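PDB 7BPS: testis-expressed protein 101 from Mus musculus, which helps control fertilization, governing the binding of sperm to the zona pellucida and the migration of spermatozoa into the oviduct, probably through ADAM3. Local coordinates for residues Gln11-Glu16 with Val124-Cys129; Lys46-Arg51 with Pro133-Ala138. All blocks are in the same frame, centred on the assembly; numbering follows the deposited sequence.

Both contacts join the two tandem Ly6/uPAR domains of the chain, and their centres lie about 16 Å apart. Their segments alternate in sequence: 11-16, then 46-51, then 124-129, then 133-138, and each contact pairs a piece of the first domain with a piece of the second. Interaction 1 sets strand 6-16 against strand 119-126; interaction 2 sets the turn between strands 37-46 and 52-61 against strand 134-136, which is the antiparallel neighbour of 119-126. Val-124 links the two, because its CG2 also packs on Thr-50 and Arg-51. Together they form parts of one surface between the domains and probably help to set how these sit on each other.

Interaction 1 of 2, residues Gln11-Glu16 with Val124-Cys129; sequences QTLSLE and VALGSC
Leu-126 and Leu-13 meet where the two three-finger (Ly6/uPAR) domains abut: strand 124-126 of the second domain passes strand 11-16 of the first, roughly antiparallel with 150° between the directions of these short segments. With CA of Leu-15 7.5 Å from CA of Ala-125, the spacing is too wide for a backbone ladder, and the segments are joined by packing of apolar side chains, one of which also touches backbone. Each strand spends its backbone hydrogen bonds within its own sheet, Ser-14 on Val-54 and Ala-125 on Gln-161.

The side chain of Leu-126 does most of the reaching. Its CB is still 5.6 Å from CB of Leu-13. CG lies opposite the carbonyl carbon and beside the backbone N (chi1 -71°), which carries the isobutyl group across; this CG of Leu-126 narrows the gap to CB of Leu-13 to 4.7 Å without touching. From there the branches divide. CD1 goes deepest, coming 3.7 Å from CB of Leu-13, and the same methyl rests 3.8 Å from N of Ser-14. CD2 of Leu-126 lies more loosely over the flank of Leu-13, 4.3 Å from both its CB and its CD2. Around this pair, Val-53 and Val-160 add apolar side chains to Leu-126, while Leu-55 and Ala-158 do so for Leu-13, so both sheets contribute to the patch. It remains a surface contact, and none of the touching residues is buried.

A second, looser touch lies farther along the strands. Leu-15 leaves the backbone pointing past the other strand, but the end of its side chain comes nearer and meets Val-124, whose own CB points across. One methyl from each side meets there, Leu-15 CD2 standing 4.4 Å from Val-124 CG2.

Interaction 2 of 2, residues Lys46-Arg51 with Pro133-Ala138; sequences KADGTR and PSMPCA
Asp-48 turns its carboxylate away from its own backbone N (chi1 -173°), and Met-135 sends CG off opposite its carbonyl carbon (chi1 -60°), runs extended to the sulfur, then bends at the last torsion (95°). The thioether thus arrives over the turn at Asp-48: SD of Met-135 sits 3.3 Å from the backbone O of Asp-48. The methionine passes over the turn at a slant, and the kink lays its methyl across the same residue, CE of Met-135 being nearest to the backbone O of Asp-48 (3.8 Å) and then to its OD2 (4.1 Å). CE also comes within 4.4 Å of CA of Gly-49, where the bare backbone leaves room for the methyl.

The polar link is made by water. One molecule donates to OD2 of Asp-48 at 2.6 Å and to the backbone O of Pro-136 at 2.9 Å, bridging carboxylate and carbonyl, two acceptors that could not bond each other directly.

Asp-48 sits in a type II beta turn from Ala-47 to Thr-50, with Gly-49 at its positive-phi corner. O of Ala-47 is gripped from opposite faces of its carbonyl plane, by N of Thr-50 and by NZ of Lys-46, which is 3.2 Å away. OG1 of Thr-50 also accepts from N of Ala-47 and donates to O of Arg-51.

This turn closes the hairpin of strands 37-46 and 52-61 in the first domain. Its partner, strand 134-136, lies in the second beside the Cys-137 to Cys-165 disulfide and pairs antiparallel with strand 119-126, Met-135 bonding through its backbone to Cys-120.

Interaction 1 of 2, residues Gln11-Glu16 with Val124-Cys129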
loop_
_atom_site.group_PDB
_atom_site.type_symbol
_atom_site.label_atom_id
_atom_site.label_comp_id
_atom_site.label_asym_id
_atom_site.label_seq_id
_atom_site.Cartn_x
_atom_site.Cartn_y
_atom_site.Cartn_z
ATOM N N GLN A 11 11.217 5.705 6.301
ATOM C CA GLN A 11 10.642 5.402 4.976
ATOM C C GLN A 11 11.186 4.029 4.618
ATOM O O GLN A 11 12.427 3.918 4.593
ATOM C CB GLN A 11 11.013 6.484 3.954
ATOM C CG GLN A 11 10.375 7.846 4.244
ATOM C CD GLN A 11 11.079 8.685 5.292
ATOM O OE1 GLN A 11 12.292 8.799 5.294
ATOM N NE2 GLN A 11 10.324 9.243 6.229
ATOM N N THR A 12 10.310 3.034 4.460
ATOM C CA THR A 12 10.686 1.638 4.103
ATOM C C THR A 12 9.789 1.142 2.973
ATOM O O THR A 12 8.602 1.524 2.888
ATOM C CB THR A 12 10.629 0.700 5.317
ATOM O OG1 THR A 12 9.258 0.482 5.677
ATOM C CG2 THR A 12 11.381 1.257 6.511
ATOM N N LEU A 13 10.398 0.355 2.105
ATOM C CA LEU A 13 9.772 -0.468 1.061
ATOM C C LEU A 13 10.251 -1.901 1.289
ATOM O O LEU A 13 11.445 -2.112 1.425
ATOM C CB LEU A 13 10.231 0.045 -0.309
ATOM C CG LEU A 13 9.941 1.511 -0.654
ATOM C CD1 LEU A 13 10.746 1.950 -1.866
ATOM C CD2 LEU A 13 8.467 1.757 -0.902
ATOM N N SER A 14 9.353 -2.866 1.285
ATOM C CA SER A 14 9.710 -4.292 1.479
ATOM C C SER A 14 8.644 -5.203 0.885
ATOM O O SER A 14 7.470 -4.768 0.701
ATOM C CB SER A 14 9.932 -4.612 2.926
ATOM O OG SER A 14 8.796 -4.273 3.715
ATOM N N LEU A 15 9.082 -6.413 0.549
ATOM C CA LEU A 15 8.215 -7.578 0.270
ATOM C C LEU A 15 8.202 -8.441 1.520
ATOM O O LEU A 15 9.260 -8.714 2.064
ATOM C CB LEU A 15 8.783 -8.378 -0.885
ATOM C CG LEU A 15 8.592 -7.776 -2.254
ATOM C CD1 LEU A 15 9.329 -8.642 -3.274
ATOM C CD2 LEU A 15 7.118 -7.715 -2.569
ATOM N N GLU A 16 7.028 -8.861 1.938
ATOM C CA GLU A 16 6.783 -9.308 3.324
ATOM C C GLU A 16 5.957 -10.597 3.178
ATOM O O GLU A 16 4.952 -10.610 2.381
ATOM C CB GLU A 16 6.127 -8.101 3.992
ATOM C CG GLU A 16 6.734 -7.625 5.282
ATOM C CD GLU A 16 8.216 -7.412 5.398
ATOM O OE1 GLU A 16 8.669 -6.288 5.165
ATOM O OE2 GLU A 16 8.872 -8.338 5.869
ATOM N N VAL A 124 3.493 -9.543 -7.790
ATOM C CA VAL A 124 3.737 -8.201 -7.215
ATOM C C VAL A 124 5.239 -8.045 -7.061
ATOM O O VAL A 124 5.952 -9.031 -6.783
ATOM C CB VAL A 124 3.060 -7.966 -5.855
ATOM C CG1 VAL A 124 1.552 -8.014 -5.958
ATOM C CG2 VAL A 124 3.570 -8.928 -4.796
ATOM N N ALA A 125 5.710 -6.833 -7.267
ATOM C CA ALA A 125 7.128 -6.492 -7.062
ATOM C C ALA A 125 7.272 -4.971 -6.961
ATOM O O ALA A 125 6.495 -4.218 -7.588
ATOM C CB ALA A 125 7.980 -7.074 -8.176
ATOM N N LEU A 126 8.205 -4.551 -6.129
ATOM C CA LEU A 126 8.849 -3.227 -6.234
ATOM C C LEU A 126 9.718 -3.266 -7.485
ATOM O O LEU A 126 10.503 -4.197 -7.622
ATOM C CB LEU A 126 9.660 -3.004 -4.969
ATOM C CG LEU A 126 8.775 -2.760 -3.759
ATOM C CD1 LEU A 126 9.574 -2.920 -2.482
ATOM C CD2 LEU A 126 8.147 -1.382 -3.845
ATOM N N GLY A 127 9.475 -2.331 -8.392
ATOM C CA GLY A 127 10.092 -2.319 -9.721
ATOM C C GLY A 127 9.288 -3.151 -10.689
ATOM O O GLY A 127 8.153 -2.776 -10.998
ATOM N N SER A 128 9.890 -4.229 -11.169
ATOM C CA SER A 128 9.293 -5.153 -12.155
ATOM C C SER A 128 9.327 -6.576 -11.595
ATOM O O SER A 128 10.309 -6.937 -10.904
ATOM C CB SER A 128 9.994 -5.054 -13.477
ATOM O OG SER A 128 9.417 -4.008 -14.226
ATOM N N CYS A 129 8.248 -7.318 -11.835
ATOM C CA CYS A 129 8.164 -8.767 -11.523
ATOM C C CYS A 129 9.239 -9.469 -12.344
ATOM O O CYS A 129 9.366 -9.146 -13.549
ATOM C CB CYS A 129 6.794 -9.330 -11.876
ATOM S SG CYS A 129 5.444 -8.554 -10.955
#

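Interaction 2 of 2, residues Lys46-Arg51 with Pro133-Ala138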
loop_
_atom_site.group_PDB
_atom_site.type_symbol
_atom_site.label_atom_id
_atom_site.label_comp_id
_atom_site.label_asym_id
_atom_site.label_seq_id
_atom_site.Cartn_x
_atom_site.Cartn_y
_atom_site.Cartn_z
ATOM N N LYS A 46 -0.997 -6.945 -2.421
ATOM C CA LYS A 46 -0.851 -8.410 -2.526
ATOM C C LYS A 46 -1.603 -8.862 -3.775
ATOM O O LYS A 46 -2.681 -8.298 -4.059
ATOM C CB LYS A 46 -1.474 -9.002 -1.268
ATOM C CG LYS A 46 -1.128 -10.442 -0.963
ATOM C CD LYS A 46 -2.103 -11.072 -0.002
ATOM C CE LYS A 46 -1.645 -12.455 0.400
ATOM N NZ LYS A 46 -1.475 -13.337 -0.780
ATOM N N ALA A 47 -1.070 -9.832 -4.504
ATOM C CA ALA A 47 -1.868 -10.615 -5.468
ATOM C C ALA A 47 -2.112 -11.994 -4.858
ATOM O O ALA A 47 -1.549 -12.289 -3.834
ATOM C CB ALA A 47 -1.202 -10.689 -6.824
ATOM N N ASP A 48 -2.959 -12.794 -5.489
ATOM C CA ASP A 48 -3.244 -14.173 -5.044
ATOM C C ASP A 48 -1.922 -14.933 -4.940
ATOM O O ASP A 48 -1.179 -14.941 -5.915
ATOM C CB ASP A 48 -4.165 -14.858 -6.050
ATOM C CG ASP A 48 -4.643 -16.217 -5.580
ATOM O OD1 ASP A 48 -4.524 -16.492 -4.371
ATOM O OD2 ASP A 48 -5.159 -16.938 -6.419
ATOM N N GLY A 49 -1.627 -15.505 -3.785
ATOM C CA GLY A 49 -0.455 -16.367 -3.582
ATOM C C GLY A 49 0.879 -15.618 -3.568
ATOM O O GLY A 49 1.903 -16.313 -3.551
ATOM N N THR A 50 0.924 -14.277 -3.563
ATOM C CA THR A 50 2.241 -13.564 -3.600
ATOM C C THR A 50 2.649 -13.125 -2.199
ATOM O O THR A 50 1.867 -13.260 -1.279
ATOM C CB THR A 50 2.303 -12.381 -4.583
ATOM O OG1 THR A 50 1.514 -11.323 -4.040
ATOM C CG2 THR A 50 1.845 -12.766 -5.976
ATOM N N ARG A 51 3.861 -12.602 -2.059
ATOM C CA ARG A 51 4.195 -11.777 -0.873
ATOM C C ARG A 51 3.430 -10.451 -0.966
ATOM O O ARG A 51 2.742 -10.169 -2.010
ATOM C CB ARG A 51 5.696 -11.528 -0.795
ATOM C CG ARG A 51 6.506 -12.811 -0.787
ATOM C CD ARG A 51 7.932 -12.483 -0.414
ATOM N NE ARG A 51 8.564 -13.599 0.241
ATOM C CZ ARG A 51 9.336 -14.487 -0.362
ATOM N NH1 ARG A 51 9.579 -14.375 -1.658
ATOM N NH2 ARG A 51 9.870 -15.469 0.349
ATOM N N PRO A 133 3.654 -16.140 -13.212
ATOM C CA PRO A 133 3.016 -17.408 -13.553
ATOM C C PRO A 133 1.485 -17.227 -13.603
ATOM O O PRO A 133 0.913 -16.404 -12.886
ATOM C CB PRO A 133 3.456 -18.347 -12.425
ATOM C CG PRO A 133 4.622 -17.660 -11.783
ATOM C CD PRO A 133 4.346 -16.182 -11.917
ATOM N N SER A 134 0.848 -17.969 -14.484
ATOM C CA SER A 134 -0.622 -17.969 -14.666
ATOM C C SER A 134 -1.290 -18.654 -13.457
ATOM O O SER A 134 -0.797 -19.694 -12.995
ATOM C CB SER A 134 -0.953 -18.609 -15.979
ATOM O OG SER A 134 -2.344 -18.594 -16.207
ATOM N N MET A 135 -2.324 -18.036 -12.900
ATOM C CA MET A 135 -3.130 -18.606 -11.784
ATOM C C MET A 135 -4.606 -18.589 -12.155
ATOM O O MET A 135 -5.083 -17.696 -12.857
ATOM C CB MET A 135 -2.955 -17.829 -10.484
ATOM C CG MET A 135 -1.539 -17.801 -10.004
ATOM S SD MET A 135 -1.431 -17.068 -8.378
ATOM C CE MET A 135 -1.460 -18.506 -7.319
ATOM N N PRO A 136 -5.376 -19.600 -11.704
ATOM C CA PRO A 136 -6.809 -19.620 -11.939
ATOM C C PRO A 136 -7.473 -18.549 -11.066
ATOM O O PRO A 136 -7.062 -18.330 -9.945
ATOM C CB PRO A 136 -7.209 -21.060 -11.567
ATOM C CG PRO A 136 -6.180 -21.489 -10.566
ATOM C CD PRO A 136 -4.902 -20.766 -10.945
ATOM N N CYS A 137 -8.454 -17.865 -11.635
ATOM C CA CYS A 137 -9.236 -16.792 -10.980
ATOM C C CYS A 137 -10.395 -17.394 -10.186
ATOM O O CYS A 137 -11.105 -18.232 -10.735
ATOM C CB CYS A 137 -9.777 -15.848 -12.038
ATOM S SG CYS A 137 -8.471 -15.159 -13.096
ATOM N N ALA A 138 -10.604 -16.942 -8.953
ATOM C CA ALA A 138 -11.736 -17.344 -8.092
ATOM C C ALA A 138 -13.033 -16.762 -8.653
ATOM O O ALA A 138 -12.963 -15.773 -9.420
ATOM C CB ALA A 138 -11.517 -16.862 -6.680
HETATM O O HOH W 1 -5.931 -15.975 -8.652
#